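Local coordinates for protein spermidine N(1)-acetyltransferase (Thermoplasma acidophilum, PDB 3NE7) that transfers an acetyl group from acetyl-CoA to polyamines such as spermidine, helping to keep these amines below toxic levels, at residues 1-6 against 68-73; 87-92 against 123-128. All blocks are in the same frame, centred on the assembly; numbering follows the deposited sequence.

From the N terminus, the first strand, 3-7, gives way to three helices before the chain returns in strand 63-70, and interaction 1 closes that long excursion antiparallel at one edge of the sheet. The chain then runs through strands 73-83 and 86-94 and helix 103-117 to strand 122-128, where interaction 2 closes a shorter loop by pairing 87-92 with 123-128 in parallel. The two closures follow in series, neither crossing nor enclosing the other, their centres about 23 Å apart. One mixed sheet is thus built from both kinds of closure. Helix 103-117 links them: it connects the strands of interaction 2 and packs against interaction 1.

Interaction 1 (1-6 against 68-73); sequences MSIEIR and AFADST
Arg6 lays its guanidinium over one face of the Phe69 ring, the two planes only 23° apart, in a stacked cation-pi contact. Arg6 CZ stands 3.7 Å from the centroid of the Phe69 ring, while Arg6 NH1 reaches toward the rim, 3.3 Å from Phe69 CE2. The arginine gets there by placing CG between its backbone N and carbonyl carbon (chi1 62°) and then running extended to NE; the two side chains cross at about a right angle, though their flat ends lie nearly parallel. At the edge of the same ring, near its plane, lies Glu4 O, which also accepts the backbone N-H of Phe69 (N to O 2.8 Å); Leu8, Asp12 and Leu74 pack round the phenylalanine as well. With an alanine here, the Arg6 guanidinium would probably lose the surface it stacks on and be set free to swing.

The other face of the sheet is aliphatic. A bend at chi2 (-54°) turns Ile5 CD1 back over its neighbour, 3.9 Å from Ala68 CB, and Ile103 and Leu107 of helix 103-117 cover this side. Between the faces, Glu4 N donates to Phe69 O at 2.8 Å, completing the two-bond ring of a hydrogen-bonded antiparallel pair. Farther out, Asp71 N gives a straight bond to Ser2 O at 2.9 Å, and Asp71 OD1 takes a weak one, 3.5 Å, from Ser2 N. Asp71 and Ser72 are the central residues of a type I' turn, so the N-terminal strand pairs alongside a tight beta-hairpin, as in the first strands of the GNAT fold.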
HETATM    1  N   MSE A   1      20.401   5.436  -7.821  1.00 81.80           N
HETATM    2  CA  MSE A   1      19.230   4.940  -8.607  1.00 81.47           C
HETATM    3  C   MSE A   1      18.148   6.013  -8.767  1.00 78.42           C
HETATM    4  O   MSE A   1      17.950   6.868  -7.891  1.00 77.65           O
HETATM    5  CB  MSE A   1      18.610   3.683  -7.962  1.00 80.41           C
HETATM    6  CG  MSE A   1      18.277   3.832  -6.468  1.00 83.23           C
HETATM    7 SE   MSE A   1      16.757   2.730  -5.773  1.00 94.09          SE
HETATM    8  CE  MSE A   1      16.651   3.576  -3.970  1.00 86.89           C
ATOM      9  N   SER A   2      17.445   5.937  -9.889  1.00 76.33           N
ATOM     10  CA  SER A   2      16.396   6.881 -10.215  1.00 73.95           C
ATOM     11  C   SER A   2      14.992   6.300  -9.916  1.00 69.26           C
ATOM     12  O   SER A   2      14.497   5.426 -10.645  1.00 68.94           O
ATOM     13  CB  SER A   2      16.505   7.253 -11.684  1.00 76.86           C
ATOM     14  OG  SER A   2      15.559   8.247 -12.006  1.00 76.93           O
ATOM     15  N   ILE A   3      14.367   6.821  -8.861  1.00 64.22           N
ATOM     16  CA  ILE A   3      13.066   6.342  -8.371  1.00 59.86           C
ATOM     17  C   ILE A   3      11.976   7.371  -8.669  1.00 57.91           C
ATOM     18  O   ILE A   3      12.058   8.505  -8.182  1.00 58.13           O
ATOM     19  CB  ILE A   3      13.086   6.029  -6.841  1.00 57.65           C
ATOM     20  CG1 ILE A   3      14.108   6.943  -6.099  1.00 59.19           C
ATOM     21  CG2 ILE A   3      13.385   4.557  -6.641  1.00 55.42           C
ATOM     22  CD1 ILE A   3      14.032   6.972  -4.520  1.00 57.11           C
ATOM     23  N   GLU A   4      10.975   6.982  -9.474  1.00 54.65           N
ATOM     24  CA  GLU A   4       9.886   7.880  -9.863  1.00 53.14           C
ATOM     25  C   GLU A   4       8.566   7.395  -9.241  1.00 48.43           C
ATOM     26  O   GLU A   4       8.300   6.191  -9.210  1.00 46.54           O
ATOM     27  CB  GLU A   4       9.728   7.939 -11.391  1.00 55.55           C
ATOM     28  CG  GLU A   4      11.017   8.135 -12.197  1.00 61.17           C
ATOM     29  CD  GLU A   4      11.285   9.600 -12.607  1.00 66.72           C
ATOM     30  OE1 GLU A   4      10.624  10.085 -13.567  1.00 68.53           O
ATOM     31  OE2 GLU A   4      12.181  10.248 -11.987  1.00 68.80           O
ATOM     32  N   ILE A   5       7.750   8.342  -8.765  1.00 45.41           N
ATOM     33  CA  ILE A   5       6.416   8.077  -8.234  1.00 41.38           C
ATOM     34  C   ILE A   5       5.325   8.659  -9.141  1.00 41.02           C
ATOM     35  O   ILE A   5       5.329   9.851  -9.429  1.00 41.66           O
ATOM     36  CB  ILE A   5       6.149   8.734  -6.846  1.00 39.99           C
ATOM     37  CG1 ILE A   5       7.256   8.445  -5.824  1.00 40.54           C
ATOM     38  CG2 ILE A   5       4.766   8.333  -6.358  1.00 34.32           C
ATOM     39  CD1 ILE A   5       7.603   7.018  -5.598  1.00 41.83           C
ATOM     40  N   ARG A   6       4.363   7.828  -9.523  1.00 38.90           N
ATOM     41  CA  ARG A   6       3.197   8.276 -10.291  1.00 38.70           C
ATOM     42  C   ARG A   6       2.034   7.295 -10.208  1.00 35.98           C
ATOM     43  O   ARG A   6       2.193   6.130  -9.828  1.00 33.27           O
ATOM     44  CB  ARG A   6       3.570   8.452 -11.773  1.00 41.24           C
ATOM     45  CG  ARG A   6       4.014   7.163 -12.440  1.00 41.98           C
ATOM     46  CD  ARG A   6       4.248   7.305 -13.947  1.00 43.81           C
ATOM     47  NE  ARG A   6       4.722   6.036 -14.503  1.00 43.82           N
ATOM     48  CZ  ARG A   6       6.004   5.717 -14.735  1.00 47.27           C
ATOM     49  NH1 ARG A   6       6.306   4.512 -15.227  1.00 45.63           N
ATOM     50  NH2 ARG A   6       6.997   6.588 -14.505  1.00 48.92           N
ATOM     51  N   ALA A  68       6.090   3.155  -7.336  1.00 30.91           N
ATOM     52  CA  ALA A  68       7.474   3.535  -7.273  1.00 32.79           C
ATOM     53  C   ALA A  68       8.144   2.769  -8.380  1.00 34.68           C
ATOM     54  O   ALA A  68       8.077   1.555  -8.401  1.00 34.79           O
ATOM     55  CB  ALA A  68       8.084   3.139  -5.896  1.00 31.02           C
ATOM     56  N   PHE A  69       8.816   3.485  -9.268  1.00 38.15           N
ATOM     57  CA  PHE A  69       9.432   2.898 -10.454  1.00 41.00           C
ATOM     58  C   PHE A  69      10.908   3.196 -10.439  1.00 43.39           C
ATOM     59  O   PHE A  69      11.290   4.354 -10.380  1.00 44.72           O
ATOM     60  CB  PHE A  69       8.863   3.507 -11.727  1.00 42.48           C
ATOM     61  CG  PHE A  69       7.393   3.223 -11.966  1.00 40.56           C
ATOM     62  CD1 PHE A  69       6.415   3.972 -11.329  1.00 39.31           C
ATOM     63  CD2 PHE A  69       6.996   2.257 -12.877  1.00 41.26           C
ATOM     64  CE1 PHE A  69       5.086   3.753 -11.575  1.00 38.07           C
ATOM     65  CE2 PHE A  69       5.664   2.036 -13.131  1.00 40.12           C
ATOM     66  CZ  PHE A  69       4.711   2.786 -12.487  1.00 39.15           C
ATOM     67  N   ALA A  70      11.727   2.156 -10.477  1.00 44.72           N
ATOM     68  CA  ALA A  70      13.167   2.320 -10.465  1.00 46.97           C
ATOM     69  C   ALA A  70      13.614   2.131 -11.908  1.00 50.17           C
ATOM     70  O   ALA A  70      13.407   1.061 -12.496  1.00 50.13           O
ATOM     71  CB  ALA A  70      13.825   1.306  -9.526  1.00 46.07           C
ATOM     72  N   ASP A  71      14.178   3.190 -12.488  1.00 52.85           N
ATOM     73  CA  ASP A  71      14.543   3.196 -13.903  1.00 56.67           C
ATOM     74  C   ASP A  71      13.477   2.551 -14.781  1.00 56.65           C
ATOM     75  O   ASP A  71      13.769   1.699 -15.622  1.00 58.80           O
ATOM     76  CB  ASP A  71      15.903   2.529 -14.109  1.00 58.78           C
ATOM     77  CG  ASP A  71      17.023   3.333 -13.497  1.00 61.70           C
ATOM     78  OD1 ASP A  71      17.120   3.379 -12.238  1.00 60.41           O
ATOM     79  OD2 ASP A  71      17.796   3.941 -14.284  1.00 67.83           O
ATOM     80  N   SER A  72      12.240   2.981 -14.572  1.00 54.60           N
ATOM     81  CA  SER A  72      11.098   2.566 -15.391  1.00 54.28           C
ATOM     82  C   SER A  72      10.479   1.212 -15.022  1.00 51.04           C
ATOM     83  O   SER A  72       9.595   0.758 -15.724  1.00 51.26           O
ATOM     84  CB  SER A  72      11.474   2.577 -16.873  1.00 58.10           C
ATOM     85  OG  SER A  72      10.328   2.365 -17.714  1.00 61.90           O
ATOM     86  N   THR A  73      10.918   0.594 -13.927  1.00 47.64           N
ATOM     87  CA  THR A  73      10.421  -0.713 -13.485  1.00 45.08           C
ATOM     88  C   THR A  73       9.738  -0.605 -12.130  1.00 41.10           C
ATOM     89  O   THR A  73      10.347  -0.139 -11.183  1.00 39.48           O
ATOM     90  CB  THR A  73      11.598  -1.694 -13.308  1.00 46.32           C
ATOM     91  OG1 THR A  73      12.244  -1.892 -14.569  1.00 49.79           O
ATOM     92  CG2 THR A  73      11.132  -3.048 -12.739  1.00 44.77           C
TER

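Interaction 2 (87-92 against 123-128); sequences AELLRL and CRLYVH. With COA (coenzyme A), chain C; BME (beta-mercaptoethanol), chain D; SO4 (sulfate ion), chain F.
Beyond the bond from Leu89 N to Arg124 O the two parallel strands stop pairing and splay apart, a V-shaped opening in the sheet that is the hallmark of the GNAT fold. They belong to a beta-alpha-beta crossover whose helix, 103-117, lies between them in sequence. At the closed end Arg124 turns both its N and its O to strand 87-92, bonding to the residues before and after Glu88: its N donates to Ala87 O at 3.0 Å, and its O accepts Leu89 N at 2.9 Å.

The buried face of this end is apolar. Leu89 CB rests 4.0 Å from Cys123 SG. With CG between its backbone N and carbonyl carbon (chi1 64°), Leu125 runs alongside Leu89, its CD2 lying 3.9 Å from Leu89 CD1; both side chains also pack on Tyr138, the proton donor inferred by similarity. On the other face Glu88, fully extended, brings OE2 obliquely to the Tyr126 ring, 3.9 Å from CD2, the carboxylate and ring planes 41° apart.

Where the strands part, a water joins Leu89 O to Tyr126 N, and a beta-mercaptoethanol, probably from the crystallisation liquor, occupies the gap. Leu90 and Arg91 form a classic beta bulge against Glu79 of the neighbouring strand 73-83, at the level where the strands diverge. Beyond it, coenzyme A enters the fork, its pantetheine N4P donating to Leu92 O at 2.8 Å.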
ATOM      1  N   ALA A  87      -9.229   8.921   4.696  1.00 36.16           N
ATOM      2  CA  ALA A  87      -8.511   7.952   3.877  1.00 34.38           C
ATOM      3  C   ALA A  87      -8.202   6.713   4.693  1.00 33.14           C
ATOM      4  O   ALA A  87      -7.911   6.799   5.881  1.00 34.38           O
ATOM      5  CB  ALA A  87      -7.191   8.544   3.332  1.00 32.35           C
ATOM      6  N   GLU A  88      -8.250   5.576   4.036  1.00 32.17           N
ATOM      7  CA  GLU A  88      -7.712   4.371   4.553  1.00 32.15           C
ATOM      8  C   GLU A  88      -6.534   3.884   3.671  1.00 30.24           C
ATOM      9  O   GLU A  88      -6.616   3.762   2.446  1.00 29.59           O
ATOM     10  CB  GLU A  88      -8.812   3.293   4.700  1.00 32.55           C
ATOM     11  CG  GLU A  88      -8.220   1.941   5.182  1.00 34.81           C
ATOM     12  CD  GLU A  88      -9.234   0.757   5.215  1.00 40.88           C
ATOM     13  OE1 GLU A  88     -10.460   0.987   5.359  1.00 43.92           O
ATOM     14  OE2 GLU A  88      -8.778  -0.412   5.123  1.00 43.63           O
ATOM     15  N   LEU A  89      -5.428   3.573   4.317  1.00 30.37           N
ATOM     16  CA  LEU A  89      -4.286   3.071   3.613  1.00 29.34           C
ATOM     17  C   LEU A  89      -4.509   1.570   3.484  1.00 29.17           C
ATOM     18  O   LEU A  89      -4.319   0.819   4.438  1.00 28.69           O
ATOM     19  CB  LEU A  89      -3.027   3.459   4.367  1.00 30.53           C
ATOM     20  CG  LEU A  89      -1.688   3.608   3.619  1.00 29.72           C
ATOM     21  CD1 LEU A  89      -0.623   3.727   4.651  1.00 29.11           C
ATOM     22  CD2 LEU A  89      -1.408   2.414   2.812  1.00 31.82           C
ATOM     23  N   LEU A  90      -4.979   1.145   2.305  1.00 28.32           N
ATOM     24  CA  LEU A  90      -5.218  -0.284   2.026  1.00 28.33           C
ATOM     25  C   LEU A  90      -3.959  -1.149   1.889  1.00 27.27           C
ATOM     26  O   LEU A  90      -3.905  -2.279   2.398  1.00 27.10           O
ATOM     27  CB  LEU A  90      -5.982  -0.437   0.714  1.00 28.46           C
ATOM     28  CG  LEU A  90      -7.383   0.138   0.662  1.00 31.70           C
ATOM     29  CD1 LEU A  90      -7.958  -0.129  -0.731  1.00 34.57           C
ATOM     30  CD2 LEU A  90      -8.261  -0.505   1.770  1.00 31.25           C
ATOM     31  N   ARG A  91      -2.984  -0.638   1.136  1.00 25.69           N
ATOM     32  CA  ARG A  91      -1.834  -1.431   0.704  1.00 25.09           C
ATOM     33  C   ARG A  91      -0.592  -0.551   0.528  1.00 23.89           C
ATOM     34  O   ARG A  91      -0.685   0.555   0.022  1.00 23.38           O
ATOM     35  CB  ARG A  91      -2.132  -2.090  -0.622  1.00 25.48           C
ATOM     36  CG  ARG A  91      -3.248  -3.105  -0.564  1.00 28.60           C
ATOM     37  CD  ARG A  91      -3.627  -3.582  -1.934  1.00 29.79           C
ATOM     38  NE  ARG A  91      -4.654  -4.614  -1.830  1.00 34.57           N
ATOM     39  CZ  ARG A  91      -5.555  -4.926  -2.771  1.00 35.80           C
ATOM     40  NH1 ARG A  91      -6.401  -5.919  -2.520  1.00 39.99           N
ATOM     41  NH2 ARG A  91      -5.650  -4.263  -3.920  1.00 31.10           N
ATOM     42  N   LEU A  92       0.539  -1.073   0.986  1.00 22.19           N
ATOM     43  CA  LEU A  92       1.822  -0.476   0.796  1.00 21.45           C
ATOM     44  C   LEU A  92       2.818  -1.628   0.839  1.00 20.98           C
ATOM     45  O   LEU A  92       3.056  -2.208   1.897  1.00 19.80           O
ATOM     46  CB  LEU A  92       2.092   0.526   1.917  1.00 21.62           C
ATOM     47  CG  LEU A  92       3.426   1.255   1.957  1.00 21.90           C
ATOM     48  CD1 LEU A  92       3.775   1.915   0.627  1.00 20.97           C
ATOM     49  CD2 LEU A  92       3.445   2.277   3.118  1.00 20.53           C
ATOM     50  N   CYS A 123      -5.918   9.676   8.193  1.00 38.70           N
ATOM     51  CA  CYS A 123      -5.593   8.408   7.564  1.00 36.68           C
ATOM     52  C   CYS A 123      -5.661   7.304   8.628  1.00 34.99           C
ATOM     53  O   CYS A 123      -5.086   7.444   9.683  1.00 33.94           O
ATOM     54  CB  CYS A 123      -4.193   8.466   6.966  1.00 35.12           C
ATOM     55  SG  CYS A 123      -3.790   7.023   5.947  1.00 39.36           S
ATOM     56  N   ARG A 124      -6.381   6.223   8.349  1.00 34.20           N
ATOM     57  CA  ARG A 124      -6.404   5.054   9.217  1.00 34.30           C
ATOM     58  C   ARG A 124      -5.895   3.825   8.445  1.00 31.20           C
ATOM     59  O   ARG A 124      -5.916   3.774   7.208  1.00 29.61           O
ATOM     60  CB  ARG A 124      -7.787   4.845   9.876  1.00 37.08           C
ATOM     61  CG  ARG A 124      -8.956   5.497   9.131  1.00 44.59           C
ATOM     62  CD  ARG A 124     -10.345   5.340   9.822  1.00 52.25           C
ATOM     63  NE  ARG A 124     -10.799   3.941   9.898  1.00 56.54           N
ATOM     64  CZ  ARG A 124     -10.779   3.173  10.993  1.00 61.18           C
ATOM     65  NH1 ARG A 124     -10.355   3.647  12.169  1.00 61.79           N
ATOM     66  NH2 ARG A 124     -11.232   1.921  10.912  1.00 62.99           N
ATOM     67  N   LEU A 125      -5.360   2.851   9.161  1.00 30.12           N
ATOM     68  CA  LEU A 125      -4.865   1.646   8.499  1.00 27.95           C
ATOM     69  C   LEU A 125      -5.006   0.425   9.364  1.00 28.98           C
ATOM     70  O   LEU A 125      -5.117   0.539  10.580  1.00 29.48           O
ATOM     71  CB  LEU A 125      -3.425   1.825   8.060  1.00 26.30           C
ATOM     72  CG  LEU A 125      -2.330   2.033   9.111  1.00 24.67           C
ATOM     73  CD1 LEU A 125      -1.909   0.679   9.702  1.00 23.67           C
ATOM     74  CD2 LEU A 125      -1.143   2.722   8.430  1.00 21.29           C
ATOM     75  N   TYR A 126      -4.975  -0.746   8.723  1.00 29.32           N
ATOM     76  CA  TYR A 126      -4.996  -2.044   9.437  1.00 30.67           C
ATOM     77  C   TYR A 126      -3.666  -2.756   9.243  1.00 29.07           C
ATOM     78  O   TYR A 126      -3.219  -2.992   8.109  1.00 28.35           O
ATOM     79  CB  TYR A 126      -6.146  -2.917   8.917  1.00 31.85           C
ATOM     80  CG  TYR A 126      -7.534  -2.454   9.352  1.00 34.59           C
ATOM     81  CD1 TYR A 126      -8.303  -3.199  10.286  1.00 36.87           C
ATOM     82  CD2 TYR A 126      -8.084  -1.288   8.836  1.00 37.49           C
ATOM     83  CE1 TYR A 126      -9.586  -2.767  10.679  1.00 38.42           C
ATOM     84  CE2 TYR A 126      -9.362  -0.838   9.216  1.00 38.86           C
ATOM     85  CZ  TYR A 126     -10.104  -1.583  10.135  1.00 42.27           C
ATOM     86  OH  TYR A 126     -11.358  -1.118  10.476  1.00 45.63           O
ATOM     87  N   VAL A 127      -2.987  -3.070  10.341  1.00 28.05           N
ATOM     88  CA  VAL A 127      -1.712  -3.771  10.222  1.00 25.56           C
ATOM     89  C   VAL A 127      -1.743  -4.960  11.137  1.00 26.65           C
ATOM     90  O   VAL A 127      -2.144  -4.839  12.285  1.00 27.40           O
ATOM     91  CB  VAL A 127      -0.525  -2.850  10.550  1.00 25.15           C
ATOM     92  CG1 VAL A 127      -0.620  -2.286  11.991  1.00 24.44           C
ATOM     93  CG2 VAL A 127       0.802  -3.590  10.294  1.00 23.23           C
ATOM     94  N   HIS A 128      -1.358  -6.112  10.604  1.00 26.79           N
ATOM     95  CA  HIS A 128      -1.269  -7.334  11.387  1.00 28.68           C
ATOM     96  C   HIS A 128      -0.294  -7.121  12.553  1.00 28.73           C
ATOM     97  O   HIS A 128       0.809  -6.631  12.355  1.00 27.43           O
ATOM     98  CB  HIS A 128      -0.822  -8.518  10.514  1.00 28.61           C
ATOM     99  CG  HIS A 128      -1.160  -9.848  11.103  1.00 29.24           C
ATOM    100  ND1 HIS A 128      -0.405 -10.432  12.101  1.00 30.34           N
ATOM    101  CD2 HIS A 128      -2.170 -10.715  10.834  1.00 30.02           C
ATOM    102  CE1 HIS A 128      -0.944 -11.599  12.430  1.00 31.06           C
ATOM    103  NE2 HIS A 128      -2.024 -11.784  11.689  1.00 32.69           N
TER
HETATM  104  N1A COA C 161      13.666  -5.315   7.812  1.00 26.10           N
HETATM  105  C2A COA C 161      13.253  -4.850   9.016  1.00 23.94           C
HETATM  106  N3A COA C 161      12.683  -3.630   9.166  1.00 23.13           N
HETATM  107  C4A COA C 161      12.513  -2.826   8.073  1.00 24.80           C
HETATM  108  C5A COA C 161      12.967  -3.327   6.757  1.00 22.47           C
HETATM  109  C6A COA C 161      13.539  -4.574   6.679  1.00 24.91           C
HETATM  110  N6A COA C 161      13.959  -5.047   5.487  1.00 25.44           N
HETATM  111  N7A COA C 161      12.676  -2.377   5.867  1.00 23.97           N
HETATM  112  C8A COA C 161      12.103  -1.344   6.530  1.00 23.84           C
HETATM  113  N9A COA C 161      11.994  -1.598   7.842  1.00 23.63           N
HETATM  114  C1B COA C 161      11.355  -0.696   8.830  1.00 23.05           C
HETATM  115  C2B COA C 161      12.190  -0.433  10.076  1.00 23.83           C
HETATM  116  O2B COA C 161      11.312  -0.125  11.178  1.00 24.96           O
HETATM  117  C3B COA C 161      13.044   0.723   9.579  1.00 21.71           C
HETATM  118  O3B COA C 161      13.609   1.553  10.553  1.00 19.91           O
HETATM  119  P3B COA C 161      15.096   1.303  11.114  1.00 21.93           P
HETATM  120  O7A COA C 161      16.057   2.056  10.196  1.00 21.90           O
HETATM  121  O8A COA C 161      15.299  -0.177  11.166  1.00 20.69           O
HETATM  122  O9A COA C 161      14.972   1.938  12.450  1.00 19.15           O
HETATM  123  C4B COA C 161      12.110   1.504   8.685  1.00 21.42           C
HETATM  124  O4B COA C 161      11.124   0.580   8.232  1.00 21.75           O
HETATM  125  C5B COA C 161      12.851   2.120   7.498  1.00 23.22           C
HETATM  126  O5B COA C 161      11.947   3.001   6.812  1.00 22.06           O
HETATM  127  P1A COA C 161      11.893   3.108   5.243  1.00 22.88           P
HETATM  128  O1A COA C 161      13.252   2.852   4.646  1.00 25.38           O
HETATM  129  O2A COA C 161      11.201   4.396   5.006  1.00 22.83           O
HETATM  130  O3A COA C 161      10.914   1.873   4.917  1.00 22.78           O
HETATM  131  P2A COA C 161      10.604   1.199   3.487  1.00 19.81           P
HETATM  132  O4A COA C 161      11.162  -0.229   3.545  1.00 18.51           O
HETATM  133  O5A COA C 161      11.066   2.111   2.354  1.00 22.41           O
HETATM  134  O6A COA C 161       9.009   1.038   3.471  1.00 20.51           O
HETATM  135  CBP COA C 161       7.527  -0.788   4.128  1.00 16.65           C
HETATM  136  CCP COA C 161       8.351   0.381   4.591  1.00 18.15           C
HETATM  137  CDP COA C 161       6.670  -1.337   5.287  1.00 14.73           C
HETATM  138  CEP COA C 161       6.612  -0.314   3.040  1.00 13.05           C
HETATM  139  CAP COA C 161       8.453  -1.821   3.460  1.00 17.74           C
HETATM  140  OAP COA C 161       9.483  -2.185   4.380  1.00 20.83           O
HETATM  141  C9P COA C 161       7.655  -3.036   2.994  1.00 20.03           C
HETATM  142  O9P COA C 161       7.165  -3.051   1.868  1.00 18.99           O
HETATM  143  N8P COA C 161       7.478  -4.033   3.851  1.00 19.02           N
HETATM  144  C7P COA C 161       6.754  -5.285   3.606  1.00 23.16           C
HETATM  145  C6P COA C 161       5.239  -5.075   3.449  1.00 23.66           C
HETATM  146  C5P COA C 161       4.594  -4.411   4.651  1.00 27.13           C
HETATM  147  O5P COA C 161       4.887  -4.751   5.806  1.00 30.69           O
HETATM  148  N4P COA C 161       3.716  -3.461   4.346  1.00 26.30           N
HETATM  149  C3P COA C 161       2.913  -2.531   5.140  0.50 26.83           C
HETATM  150  C2P COA C 161       1.923  -3.312   5.984  0.50 29.56           C
HETATM  151  S1P COA C 161       0.704  -4.129   4.941  0.50 30.52           S
HETATM  152  C1  BME D 162      -2.242  -1.541   5.286  1.00 41.46           C
HETATM  153  C2  BME D 162      -1.216  -1.226   4.223  1.00 41.17           C
HETATM  154  O1  BME D 162      -1.538  -1.507   6.502  1.00 43.25           O
HETATM  155  S2  BME D 162      -0.267  -2.731   3.937  0.80 40.20           S
HETATM  156  S   SO4 F 164      -5.632  -6.813   1.208  1.00 49.19           S
HETATM  157  O1  SO4 F 164      -6.382  -7.665   0.303  1.00 51.02           O
HETATM  158  O2  SO4 F 164      -5.894  -7.332   2.529  1.00 52.59           O
HETATM  159  O3  SO4 F 164      -4.182  -6.787   0.878  1.00 50.42           O
HETATM  160  O4  SO4 F 164      -6.073  -5.430   1.084  1.00 51.06           O
HETATM  161  O   HOH W   1      -5.325  -0.891   5.957  1.00 27.56           O